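Local atomic coordinates of cytosol aminopeptidase (Staphylococcus aureus subsp. aureus, PDB entry 3KZW), a protein that probably removes N-terminal amino acids, leucine among them, from peptides as a metal-dependent leucyl aminopeptidase that assembles into a hexamer. Residues A[113-116]-A[117-120]; A[239-242]-A[243-247]; A[301-304]-A[305-308]; A[338-341]-A[342-346]; A[508-511]-A[512-515]. One frame throughout, in Å; residues are numbered along the deposited sequence.

Interaction 1 of 5, residues A[113-116]-A[117-120]; sequences KIWG and HLFQ
Trp115 and Phe119, one helical turn apart on helix 108-124, lie side by side and point the same way, making the dense side of this contact. Their ring planes are only 14° apart, but the rings have slid past one another: the centroid of the six-membered ring of Trp115 is 5.6 Å from that of Phe119, so they barely overlap, Trp115 CE3 lying 3.7 Å from Phe119 CZ. Leu118 sends its CG anti to the backbone N (chi1 179°) and lays CD2 3.9 Å from Trp115 CE3. Phe137 stacks on Trp115, and helix 144-157 packs against both aromatic side chains through Cys151. The other side is looser and partly exposed. There Lys113 runs beside His117, with Lys113 CG 3.7 Å from His117 CE1, while the ammonium leads away and NZ ends 6.9 Å from His117 ND1. Gly79 O is the hydrogen-bond partner of that ND1, and Gln120 NE2 bonds to Ser493 O and Ala158 O. Four i to i+4 backbone bonds join 117-120 to 113-116, Phe119 N to Trp115 O being 3.0 Å long. The chemistry is thus divided: apolar dispersion contacts fix the helix within the N-terminal domain, whereas His117 and Gln120 tie it by hydrogen bonds to backbone carbonyls of loops.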
loop_
_atom_site.group_PDB
_atom_site.type_symbol
_atom_site.label_atom_id
_atom_site.label_comp_id
_atom_site.label_asym_id
_atom_site.label_seq_id
_atom_site.Cartn_x
_atom_site.Cartn_y
_atom_site.Cartn_z
ATOM N N LYS A 113 -25.270 -33.985 -3.938
ATOM C CA LYS A 113 -25.978 -32.940 -4.667
ATOM C C LYS A 113 -27.464 -33.279 -4.816
ATOM O O LYS A 113 -28.315 -32.396 -4.711
ATOM C CB LYS A 113 -25.331 -32.721 -6.039
ATOM C CG LYS A 113 -25.752 -31.435 -6.740
ATOM C CD LYS A 113 -25.094 -31.284 -8.107
ATOM C CE LYS A 113 -23.650 -30.805 -8.001
ATOM N NZ LYS A 113 -22.994 -30.731 -9.338
ATOM N N ILE A 114 -27.761 -34.559 -5.053
ATOM C CA ILE A 114 -29.135 -35.043 -5.215
ATOM C C ILE A 114 -29.932 -34.905 -3.917
ATOM O O ILE A 114 -30.973 -34.249 -3.901
ATOM C CB ILE A 114 -29.179 -36.514 -5.732
ATOM C CG1 ILE A 114 -28.712 -36.588 -7.188
ATOM C CG2 ILE A 114 -30.585 -37.099 -5.613
ATOM C CD1 ILE A 114 -28.197 -37.955 -7.603
ATOM N N TRP A 115 -29.439 -35.516 -2.841
ATOM C CA TRP A 115 -30.109 -35.455 -1.538
ATOM C C TRP A 115 -30.103 -34.036 -0.973
ATOM O O TRP A 115 -31.082 -33.598 -0.364
ATOM C CB TRP A 115 -29.467 -36.420 -0.535
ATOM C CG TRP A 115 -29.668 -37.874 -0.847
ATOM C CD1 TRP A 115 -28.697 -38.792 -1.141
ATOM C CD2 TRP A 115 -30.915 -38.584 -0.889
ATOM N NE1 TRP A 115 -29.260 -40.024 -1.366
ATOM C CE2 TRP A 115 -30.618 -39.927 -1.220
ATOM C CE3 TRP A 115 -32.252 -38.216 -0.683
ATOM C CZ2 TRP A 115 -31.612 -40.904 -1.346
ATOM C CZ3 TRP A 115 -33.241 -39.189 -0.812
ATOM C CH2 TRP A 115 -32.912 -40.516 -1.141
ATOM N N GLY A 116 -28.997 -33.325 -1.188
ATOM C CA GLY A 116 -28.832 -31.955 -0.716
ATOM C C GLY A 116 -29.896 -31.011 -1.235
ATOM O O GLY A 116 -30.609 -30.384 -0.452
ATOM N N HIS A 117 -30.012 -30.919 -2.557
ATOM C CA HIS A 117 -31.001 -30.041 -3.181
ATOM C C HIS A 117 -32.440 -30.449 -2.863
ATOM O O HIS A 117 -33.316 -29.591 -2.724
ATOM C CB HIS A 117 -30.795 -29.957 -4.697
ATOM C CG HIS A 117 -29.603 -29.146 -5.105
ATOM N ND1 HIS A 117 -29.005 -29.277 -6.339
ATOM C CD2 HIS A 117 -28.892 -28.204 -4.441
ATOM C CE1 HIS A 117 -27.980 -28.448 -6.421
ATOM N NE2 HIS A 117 -27.889 -27.785 -5.282
ATOM N N LEU A 118 -32.671 -31.756 -2.744
ATOM C CA LEU A 118 -33.992 -32.290 -2.419
ATOM C C LEU A 118 -34.464 -31.850 -1.036
ATOM O O LEU A 118 -35.520 -31.236 -0.913
ATOM C CB LEU A 118 -34.007 -33.820 -2.526
ATOM C CG LEU A 118 -35.326 -34.534 -2.193
ATOM C CD1 LEU A 118 -36.416 -34.191 -3.205
ATOM C CD2 LEU A 118 -35.123 -36.033 -2.106
ATOM N N PHE A 119 -33.674 -32.159 -0.006
ATOM C CA PHE A 119 -34.031 -31.818 1.374
ATOM C C PHE A 119 -34.118 -30.308 1.618
ATOM O O PHE A 119 -34.902 -29.854 2.452
ATOM C CB PHE A 119 -33.072 -32.476 2.373
ATOM C CG PHE A 119 -33.168 -33.978 2.414
ATOM C CD1 PHE A 119 -34.404 -34.614 2.539
ATOM C CD2 PHE A 119 -32.021 -34.760 2.348
ATOM C CE1 PHE A 119 -34.490 -36.004 2.581
ATOM C CE2 PHE A 119 -32.100 -36.152 2.391
ATOM C CZ PHE A 119 -33.334 -36.772 2.508
ATOM N N GLN A 120 -33.315 -29.541 0.882
ATOM C CA GLN A 120 -33.379 -28.078 0.925
ATOM C C GLN A 120 -34.700 -27.566 0.359
ATOM O O GLN A 120 -35.285 -26.628 0.897
ATOM C CB GLN A 120 -32.205 -27.457 0.168
ATOM C CG GLN A 120 -30.903 -27.446 0.955
ATOM C CD GLN A 120 -29.709 -27.013 0.127
ATOM O OE1 GLN A 120 -29.825 -26.762 -1.074
ATOM N NE2 GLN A 120 -28.547 -26.927 0.767
#

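Interaction 2 of 5, residues A[239-242]-A[243-247]; sequences YDTL and VSEGF
Val243 CG1 sits over the face of the Tyr239 ring in a CH-pi contact, 4.3 Å from the Tyr239 centroid, and approaches Tyr239 CE1 to 3.8 Å. The ring comes within range because Tyr239 CG is anti to the backbone N (chi1 -173°), which brings the end of the side chain back within reach of Val243. A turn further on, Leu242 crosses Phe247 at about a right angle, Leu242 CD1 resting 4.0 Å from Phe247 CB. On the outer surface the hydroxyl of Ser244 folds back over the helix, and its OG lies 2.9 Å from both Asp240 O and Thr241 O, either of which could accept its one proton. Alongside, Thr241 CG2 touches the carboxylate of Glu245, while Thr241 OG1 is bonded to Asp238. Further out, helix 248-254 supports Leu242 through Leu250 and Val243 through Gln251, and Leu263 of strand 262-269 meets Phe247. The end of the helix is fixed by its backbone bonds: Phe247 N reaches back to Leu242 O at 2.9 Å, and Gly246 N bonds Val243 O, also at 2.9 Å. With Gly246 at a positive phi of 89°, this is a Schellman motif ending helix 239-244, followed directly by Phe247 at the N-cap of helix 248-254.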
loop_
_atom_site.group_PDB
_atom_site.type_symbol
_atom_site.label_atom_id
_atom_site.label_comp_id
_atom_site.label_asym_id
_atom_site.label_seq_id
_atom_site.Cartn_x
_atom_site.Cartn_y
_atom_site.Cartn_z
ATOM N N TYR A 239 -6.836 -21.400 33.810
ATOM C CA TYR A 239 -5.674 -20.538 33.578
ATOM C C TYR A 239 -4.512 -20.730 34.561
ATOM O O TYR A 239 -3.366 -20.861 34.136
ATOM C CB TYR A 239 -6.095 -19.061 33.511
ATOM C CG TYR A 239 -4.987 -18.109 33.105
ATOM C CD1 TYR A 239 -4.242 -18.324 31.944
ATOM C CD2 TYR A 239 -4.697 -16.983 33.873
ATOM C CE1 TYR A 239 -3.226 -17.453 31.568
ATOM C CE2 TYR A 239 -3.684 -16.103 33.504
ATOM C CZ TYR A 239 -2.954 -16.345 32.351
ATOM O OH TYR A 239 -1.952 -15.480 31.977
ATOM N N ASP A 240 -4.796 -20.744 35.860
ATOM C CA ASP A 240 -3.721 -20.869 36.856
ATOM C C ASP A 240 -3.133 -22.281 36.969
ATOM O O ASP A 240 -2.012 -22.448 37.453
ATOM C CB ASP A 240 -4.097 -20.283 38.235
ATOM C CG ASP A 240 -5.593 -20.362 38.540
ATOM O OD1 ASP A 240 -6.414 -19.896 37.713
ATOM O OD2 ASP A 240 -5.942 -20.864 39.634
ATOM N N THR A 241 -3.881 -23.285 36.509
ATOM C CA THR A 241 -3.368 -24.653 36.445
ATOM C C THR A 241 -2.414 -24.796 35.263
ATOM O O THR A 241 -1.305 -25.311 35.420
ATOM C CB THR A 241 -4.498 -25.705 36.331
ATOM O OG1 THR A 241 -5.457 -25.495 37.371
ATOM C CG2 THR A 241 -3.943 -27.118 36.453
ATOM N N LEU A 242 -2.844 -24.326 34.090
ATOM C CA LEU A 242 -2.059 -24.488 32.862
ATOM C C LEU A 242 -0.754 -23.692 32.867
ATOM O O LEU A 242 0.206 -24.088 32.213
ATOM C CB LEU A 242 -2.900 -24.216 31.600
ATOM C CG LEU A 242 -3.411 -22.828 31.205
ATOM C CD1 LEU A 242 -2.359 -22.055 30.425
ATOM C CD2 LEU A 242 -4.663 -22.976 30.369
ATOM N N VAL A 243 -0.713 -22.584 33.608
ATOM C CA VAL A 243 0.538 -21.832 33.756
ATOM C C VAL A 243 1.518 -22.551 34.686
ATOM O O VAL A 243 2.684 -22.727 34.335
ATOM C CB VAL A 243 0.332 -20.340 34.173
ATOM C CG1 VAL A 243 -0.419 -19.583 33.096
ATOM C CG2 VAL A 243 -0.384 -20.219 35.504
ATOM N N SER A 244 1.031 -22.988 35.848
ATOM C CA SER A 244 1.861 -23.698 36.829
ATOM C C SER A 244 2.356 -25.052 36.314
ATOM O O SER A 244 3.384 -25.555 36.767
ATOM C CB SER A 244 1.114 -23.874 38.154
ATOM O OG SER A 244 -0.082 -24.610 37.973
ATOM N N GLU A 245 1.619 -25.630 35.368
ATOM C CA GLU A 245 2.028 -26.867 34.704
ATOM C C GLU A 245 2.962 -26.607 33.520
ATOM O O GLU A 245 3.454 -27.544 32.891
ATOM C CB GLU A 245 0.809 -27.688 34.273
ATOM C CG GLU A 245 0.119 -28.405 35.428
ATOM C CD GLU A 245 -1.017 -29.315 34.986
ATOM O OE1 GLU A 245 -1.168 -29.556 33.767
ATOM O OE2 GLU A 245 -1.758 -29.795 35.869
ATOM N N GLY A 246 3.196 -25.332 33.220
ATOM C CA GLY A 246 4.215 -24.933 32.252
ATOM C C GLY A 246 3.778 -24.840 30.803
ATOM O O GLY A 246 4.601 -25.004 29.901
ATOM N N PHE A 247 2.491 -24.571 30.575
ATOM C CA PHE A 247 1.963 -24.345 29.227
ATOM C C PHE A 247 2.298 -22.926 28.763
ATOM O O PHE A 247 1.408 -22.105 28.537
ATOM C CB PHE A 247 0.450 -24.578 29.192
ATOM C CG PHE A 247 0.054 -26.025 29.211
ATOM C CD1 PHE A 247 -0.044 -26.725 30.413
ATOM C CD2 PHE A 247 -0.238 -26.690 28.026
ATOM C CE1 PHE A 247 -0.420 -28.066 30.434
ATOM C CE2 PHE A 247 -0.614 -28.028 28.032
ATOM C CZ PHE A 247 -0.705 -28.720 29.239
#

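Interaction 3 of 5, residues A[301-304]-A[305-308]; sequences ATMK and FDMC
Lys304 and Phe305 come together through their first torsions: Lys304 CG stands between its backbone N and carbonyl carbon (chi1 66°), and Phe305 CG is anti to its carbonyl carbon (chi1 -62°). The two side chains therefore run side by side, with the extended lysine lying over one face of the ring. Lys304 CG is 4.2 Å from the Phe305 centroid and only 12° off the normal, a CH-pi contact, and further along Lys304 CE reaches Phe305 CZ at 3.7 Å. The extended chain carries the ammonium on to a hydrogen bond with Asn208 O, at the end of helix 188-208. Thr302 approaches the ring at a slant, its CB 3.6 Å from Phe305 CD2. The chain is wound through two weak i to i+3 bonds, Phe305 N to Thr302 O and Asp306 N to Met303 O, each 3.4 Å long. Asp348 of the second subunit accepts bonds from the backbone N atoms of Thr302 and Lys304. Winding also presents Asp306, whose OD2 forms a salt bridge with Lys283 and whose OD1 bonds Thr392 OG1. Asp288 and Glu367 have carboxylate oxygens close to Asp306 OD2, a gathering consistent with the two-metal centre of leucyl aminopeptidases, just ahead of helix 308-322, with Met307 at its N-cap.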
loop_
_atom_site.group_PDB
_atom_site.type_symbol
_atom_site.label_atom_id
_atom_site.label_comp_id
_atom_site.label_asym_id
_atom_site.label_seq_id
_atom_site.Cartn_x
_atom_site.Cartn_y
_atom_site.Cartn_z
ATOM N N ALA A 301 -12.333 -9.699 9.646
ATOM C CA ALA A 301 -13.635 -10.255 9.283
ATOM C C ALA A 301 -13.595 -11.781 9.327
ATOM O O ALA A 301 -12.618 -12.396 8.886
ATOM C CB ALA A 301 -14.051 -9.772 7.900
ATOM N N THR A 302 -14.651 -12.375 9.879
ATOM C CA THR A 302 -14.810 -13.835 9.976
ATOM C C THR A 302 -13.705 -14.553 10.776
ATOM O O THR A 302 -13.429 -15.731 10.539
ATOM C CB THR A 302 -15.006 -14.515 8.583
ATOM O OG1 THR A 302 -13.794 -14.434 7.821
ATOM C CG2 THR A 302 -16.150 -13.866 7.805
ATOM N N MET A 303 -13.091 -13.848 11.727
ATOM C CA MET A 303 -12.034 -14.440 12.559
ATOM C C MET A 303 -12.545 -15.198 13.785
ATOM O O MET A 303 -11.752 -15.715 14.578
ATOM C CB MET A 303 -10.972 -13.404 12.951
ATOM C CG MET A 303 -9.966 -13.123 11.840
ATOM S SD MET A 303 -9.143 -14.623 11.267
ATOM C CE MET A 303 -9.015 -14.322 9.505
ATOM N N LYS A 304 -13.868 -15.270 13.933
ATOM C CA LYS A 304 -14.489 -16.151 14.922
ATOM C C LYS A 304 -14.347 -17.609 14.477
ATOM O O LYS A 304 -14.515 -18.535 15.278
ATOM C CB LYS A 304 -15.963 -15.784 15.133
ATOM C CG LYS A 304 -16.863 -16.004 13.922
ATOM C CD LYS A 304 -18.320 -15.756 14.264
ATOM C CE LYS A 304 -19.201 -15.930 13.041
ATOM N NZ LYS A 304 -20.619 -15.601 13.328
ATOM N N PHE A 305 -14.030 -17.796 13.194
ATOM C CA PHE A 305 -13.841 -19.121 12.601
ATOM C C PHE A 305 -12.420 -19.657 12.795
ATOM O O PHE A 305 -12.042 -20.668 12.201
ATOM C CB PHE A 305 -14.189 -19.096 11.108
ATOM C CG PHE A 305 -15.623 -18.745 10.812
ATOM C CD1 PHE A 305 -16.668 -19.357 11.499
ATOM C CD2 PHE A 305 -15.930 -17.822 9.816
ATOM C CE1 PHE A 305 -17.996 -19.037 11.215
ATOM C CE2 PHE A 305 -17.255 -17.499 9.522
ATOM C CZ PHE A 305 -18.288 -18.109 10.224
ATOM N N ASP A 306 -11.634 -18.985 13.630
ATOM C CA ASP A 306 -10.258 -19.403 13.877
ATOM C C ASP A 306 -10.175 -20.552 14.884
ATOM O O ASP A 306 -9.078 -20.993 15.240
ATOM C CB ASP A 306 -9.399 -18.218 14.333
ATOM C CG ASP A 306 -7.991 -18.272 13.764
ATOM O OD1 ASP A 306 -7.853 -18.617 12.565
ATOM O OD2 ASP A 306 -7.023 -17.967 14.504
ATOM N N MET A 307 -11.335 -21.023 15.342
ATOM C CA MET A 307 -11.411 -22.175 16.241
ATOM C C MET A 307 -12.125 -23.368 15.600
ATOM O O MET A 307 -12.481 -24.325 16.292
ATOM C CB MET A 307 -12.055 -21.797 17.586
ATOM C CG MET A 307 -13.282 -20.892 17.502
ATOM S SD MET A 307 -14.720 -21.629 16.700
ATOM C CE MET A 307 -15.163 -22.929 17.857
ATOM N N CYS A 308 -12.320 -23.306 14.281
ATOM C CA CYS A 308 -12.935 -24.393 13.513
ATOM C C CYS A 308 -12.240 -25.737 13.737
ATOM O O CYS A 308 -12.897 -26.778 13.814
ATOM C CB CYS A 308 -12.948 -24.059 12.019
ATOM S SG CYS A 308 -14.272 -22.930 11.515
#

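Interaction 4 of 5, residues A[338-341]-A[342-346]; sequences NMIN and EASMK. With PO4 (phosphate ion), chain T.
Asn338 meets Met345 nearly at a right angle, its OD1 3.7 Å from Met345 CE at the end of that extended side chain. The other arm of the amide, ND2, is held by Asp288 OD1 and Thr364 O, which fixes its rotation. At Met339 the backbone does the touching, O lying 3.4 Å from Ser344 CB. Ile340 follows, its CA close to Ser344 OG, while its side chain packs on Ile340 of both the second and third subunits. Asn341 carries most of the contact. Its backbone N gives Ser344 OG a hydrogen bond of 3.1 Å that is almost straight (174°). Its side chain curls over the following turn (chi1 83°), so that OD1 receives Ala343 N at 3.1 Å in an Asx turn, the donor standing 71° out of the carbonyl plane. The intervening backbone nitrogen, Glu342 N, instead bonds phosphate O3 at 2.9 Å. Glu342 N of the second and third subunits binds the same ion, probably taken from the crystallisation liquor, so three copies of this turn converge on one anion. The chain reversal leaves the end of strand 328-338, beside strand 287-288, and returns toward strand 350-352, with Tyr292 of its own chain bonded to Asn341 O and Tyr292 of the second subunit to Ile340 N.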
loop_
_atom_site.group_PDB
_atom_site.type_symbol
_atom_site.label_atom_id
_atom_site.label_comp_id
_atom_site.label_asym_id
_atom_site.label_seq_id
_atom_site.Cartn_x
_atom_site.Cartn_y
_atom_site.Cartn_z
ATOM N N ASN A 338 -6.650 -14.226 20.994
ATOM C CA ASN A 338 -5.479 -13.419 20.638
ATOM C C ASN A 338 -5.800 -11.926 20.584
ATOM O O ASN A 338 -6.287 -11.430 19.570
ATOM C CB ASN A 338 -4.893 -13.897 19.300
ATOM C CG ASN A 338 -3.476 -13.389 19.052
ATOM O OD1 ASN A 338 -2.836 -12.819 19.935
ATOM N ND2 ASN A 338 -2.982 -13.606 17.843
ATOM N N MET A 339 -5.511 -11.220 21.677
ATOM C CA MET A 339 -5.922 -9.821 21.851
ATOM C C MET A 339 -4.754 -8.889 22.184
ATOM O O MET A 339 -3.665 -9.343 22.534
ATOM C CB MET A 339 -6.983 -9.719 22.950
ATOM C CG MET A 339 -8.292 -10.449 22.669
ATOM S SD MET A 339 -9.512 -9.461 21.783
ATOM C CE MET A 339 -9.082 -9.827 20.092
ATOM N N ILE A 340 -4.997 -7.582 22.074
ATOM C CA ILE A 340 -4.007 -6.556 22.404
ATOM C C ILE A 340 -4.348 -5.903 23.743
ATOM O O ILE A 340 -5.486 -5.476 23.958
ATOM C CB ILE A 340 -3.945 -5.443 21.319
ATOM C CG1 ILE A 340 -3.611 -6.025 19.947
ATOM C CG2 ILE A 340 -2.930 -4.362 21.698
ATOM C CD1 ILE A 340 -3.854 -5.072 18.798
ATOM N N ASN A 341 -3.362 -5.833 24.635
ATOM C CA ASN A 341 -3.481 -5.052 25.869
ATOM C C ASN A 341 -2.114 -4.642 26.424
ATOM O O ASN A 341 -1.092 -4.826 25.761
ATOM C CB ASN A 341 -4.345 -5.779 26.921
ATOM C CG ASN A 341 -3.569 -6.809 27.731
ATOM O OD1 ASN A 341 -2.568 -7.363 27.279
ATOM N ND2 ASN A 341 -4.040 -7.068 28.942
ATOM N N GLU A 342 -2.108 -4.092 27.638
ATOM C CA GLU A 342 -0.893 -3.583 28.285
ATOM C C GLU A 342 0.219 -4.621 28.473
ATOM O O GLU A 342 1.383 -4.254 28.641
ATOM C CB GLU A 342 -1.233 -2.935 29.637
ATOM C CG GLU A 342 -1.769 -3.897 30.696
ATOM C CD GLU A 342 -2.054 -3.221 32.027
ATOM O OE1 GLU A 342 -2.027 -3.920 33.061
ATOM O OE2 GLU A 342 -2.304 -1.996 32.047
ATOM N N ALA A 343 -0.138 -5.903 28.443
ATOM C CA ALA A 343 0.818 -6.967 28.745
ATOM C C ALA A 343 0.751 -8.170 27.796
ATOM O O ALA A 343 1.257 -9.247 28.123
ATOM C CB ALA A 343 0.667 -7.412 30.202
ATOM N N SER A 344 0.147 -7.986 26.622
ATOM C CA SER A 344 0.045 -9.067 25.632
ATOM C C SER A 344 1.386 -9.336 24.944
ATOM O O SER A 344 2.314 -8.523 25.038
ATOM C CB SER A 344 -1.049 -8.772 24.601
ATOM O OG SER A 344 -0.861 -7.511 23.997
ATOM N N MET A 345 1.487 -10.478 24.264
ATOM C CA MET A 345 2.736 -10.877 23.606
ATOM C C MET A 345 3.143 -9.925 22.478
ATOM O O MET A 345 2.291 -9.335 21.809
ATOM C CB MET A 345 2.678 -12.333 23.116
ATOM C CG MET A 345 1.646 -12.630 22.036
ATOM S SD MET A 345 1.860 -14.286 21.338
ATOM C CE MET A 345 0.513 -14.344 20.161
ATOM N N LYS A 346 4.453 -9.775 22.296
ATOM C CA LYS A 346 5.022 -8.834 21.332
ATOM C C LYS A 346 6.108 -9.537 20.528
ATOM O O LYS A 346 6.713 -10.492 21.021
ATOM C CB LYS A 346 5.650 -7.627 22.047
ATOM C CG LYS A 346 4.949 -7.191 23.328
ATOM C CD LYS A 346 5.770 -6.188 24.132
ATOM C CE LYS A 346 6.955 -6.818 24.853
ATOM N NZ LYS A 346 6.546 -7.726 25.956
HETATM P P PO4 T . -5.915 -3.138 29.435
HETATM O O1 PO4 T . -6.734 -4.196 28.747
HETATM O O2 PO4 T . -6.068 -3.266 30.931
HETATM O O3 PO4 T . -4.473 -3.313 29.045
HETATM O O4 PO4 T . -6.377 -1.781 28.981
#

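Interaction 5 of 5, residues A[508-511]-A[512-515]; sequences IVQW and LKQQ
Leu512 N gives Ile508 O a hydrogen bond of 2.8 Å, continuing the i to i+4 pattern of helix 505-512, and Lys513 N follows to Val509 O at 2.9 Å. The pattern then tightens: Gln514 N turns back to Trp511 O at 3.1 Å, an i to i+3 bond. With the backbone curling round, Gln515 is carried over the indole. Its chain bends at chi2 (-52°), and CG sits 4.3 Å from the centroid of the six-membered ring of Trp511 in a CH-pi contact; the amide beyond lies roughly along the ring, though which of its ends is O and which N is doubtful. Leu512 also leans on this indole, CD2 to Trp511 CZ3 being 3.7 Å, and Ile508 CG2 lies 4.2 Å from Leu512 CD1. On the outer side the amides of Gln510 and Gln514 meet through a weak 3.4 Å bond from Gln514 NE2 to Gln510 OE1, and Lys513 NZ pairs with Glu192. Beneath, Trp511 rests on Val386 and Met388 of strand 386-391 and on helix 414-426, while Ile508 and Leu512 face Ile316 of helix 308-322. This is a C-terminal helix packed on the catalytic-domain sheet and finished by a type I beta turn from Leu512 to Gln515.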
loop_
_atom_site.group_PDB
_atom_site.type_symbol
_atom_site.label_atom_id
_atom_site.label_comp_id
_atom_site.label_asym_id
_atom_site.label_seq_id
_atom_site.Cartn_x
_atom_site.Cartn_y
_atom_site.Cartn_z
ATOM N N ILE A 508 -12.191 -38.132 8.456
ATOM C CA ILE A 508 -11.623 -38.754 9.654
ATOM C C ILE A 508 -12.545 -39.828 10.234
ATOM O O ILE A 508 -12.074 -40.891 10.645
ATOM C CB ILE A 508 -11.237 -37.697 10.732
ATOM C CG1 ILE A 508 -10.263 -36.659 10.156
ATOM C CG2 ILE A 508 -10.649 -38.363 11.985
ATOM C CD1 ILE A 508 -8.939 -37.226 9.622
ATOM N N VAL A 509 -13.847 -39.555 10.249
ATOM C CA VAL A 509 -14.838 -40.532 10.703
ATOM C C VAL A 509 -14.754 -41.815 9.871
ATOM O O VAL A 509 -14.733 -42.924 10.421
ATOM C CB VAL A 509 -16.280 -39.947 10.693
ATOM C CG1 VAL A 509 -17.336 -41.047 10.832
ATOM C CG2 VAL A 509 -16.442 -38.922 11.803
ATOM N N GLN A 510 -14.684 -41.653 8.553
ATOM C CA GLN A 510 -14.540 -42.780 7.639
ATOM C C GLN A 510 -13.256 -43.568 7.915
ATOM O O GLN A 510 -13.261 -44.799 7.880
ATOM C CB GLN A 510 -14.586 -42.295 6.185
ATOM C CG GLN A 510 -14.589 -43.401 5.130
ATOM C CD GLN A 510 -15.743 -44.371 5.290
ATOM O OE1 GLN A 510 -15.537 -45.584 5.336
ATOM N NE2 GLN A 510 -16.965 -43.842 5.382
ATOM N N TRP A 511 -12.172 -42.846 8.197
ATOM C CA TRP A 511 -10.891 -43.453 8.546
ATOM C C TRP A 511 -10.963 -44.200 9.877
ATOM O O TRP A 511 -10.404 -45.292 10.014
ATOM C CB TRP A 511 -9.784 -42.396 8.587
ATOM C CG TRP A 511 -8.442 -42.958 8.955
ATOM C CD1 TRP A 511 -7.573 -43.611 8.129
ATOM C CD2 TRP A 511 -7.824 -42.927 10.247
ATOM N NE1 TRP A 511 -6.449 -43.984 8.826
ATOM C CE2 TRP A 511 -6.577 -43.579 10.128
ATOM C CE3 TRP A 511 -8.202 -42.411 11.495
ATOM C CZ2 TRP A 511 -5.700 -43.730 11.211
ATOM C CZ3 TRP A 511 -7.330 -42.562 12.573
ATOM C CH2 TRP A 511 -6.094 -43.218 12.421
ATOM N N LEU A 512 -11.652 -43.604 10.848
ATOM C CA LEU A 512 -11.846 -44.220 12.163
ATOM C C LEU A 512 -12.675 -45.496 12.085
ATOM O O LEU A 512 -12.464 -46.423 12.866
ATOM C CB LEU A 512 -12.500 -43.235 13.137
ATOM C CG LEU A 512 -11.657 -42.090 13.705
ATOM C CD1 LEU A 512 -12.541 -41.164 14.518
ATOM C CD2 LEU A 512 -10.494 -42.602 14.548
ATOM N N LYS A 513 -13.614 -45.533 11.143
ATOM C CA LYS A 513 -14.447 -46.713 10.906
ATOM C C LYS A 513 -13.640 -47.915 10.421
ATOM O O LYS A 513 -14.097 -49.053 10.525
ATOM C CB LYS A 513 -15.549 -46.395 9.892
ATOM C CG LYS A 513 -16.753 -45.655 10.468
ATOM C CD LYS A 513 -17.762 -45.281 9.382
ATOM C CE LYS A 513 -18.484 -46.508 8.829
ATOM N NZ LYS A 513 -19.417 -46.154 7.721
ATOM N N GLN A 514 -12.442 -47.655 9.901
ATOM C CA GLN A 514 -11.603 -48.693 9.308
ATOM C C GLN A 514 -10.467 -49.176 10.220
ATOM O O GLN A 514 -9.562 -49.883 9.764
ATOM C CB GLN A 514 -11.049 -48.211 7.966
ATOM C CG GLN A 514 -12.122 -47.975 6.905
ATOM C CD GLN A 514 -11.576 -47.338 5.635
ATOM O OE1 GLN A 514 -10.361 -47.281 5.420
ATOM N NE2 GLN A 514 -12.478 -46.859 4.782
ATOM N N GLN A 515 -10.527 -48.812 11.500
ATOM C CA GLN A 515 -9.485 -49.190 12.458
ATOM C C GLN A 515 -9.835 -50.455 13.253
ATOM O O GLN A 515 -10.770 -50.471 14.061
ATOM C CB GLN A 515 -9.165 -48.027 13.401
ATOM C CG GLN A 515 -8.730 -46.743 12.695
ATOM C CD GLN A 515 -7.589 -46.958 11.712
ATOM O OE1 GLN A 515 -7.752 -46.767 10.505
ATOM N NE2 GLN A 515 -6.431 -47.367 12.225
#

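The five contacts follow one another in chain order, each closing before the next opens. Interaction 1 belongs to the N-terminal domain, and its centre is 46 Å from that of interaction 4, on the opposite side of the chain's centre. Interactions 2, 3 and 4 all belong to the catalytic domain; the nearest atoms of interactions 3 and 4 are about 7 Å apart, and those of 2 and 4 about 8 Å. Interactions 3 and 4 both touch the second subunit, and Asp288 is next to each, which suggests that the probable metal centre lies near a subunit interface. Interaction 5 packs against helix 308-322, which starts where interaction 3 ends, although their centres are 27 Å apart.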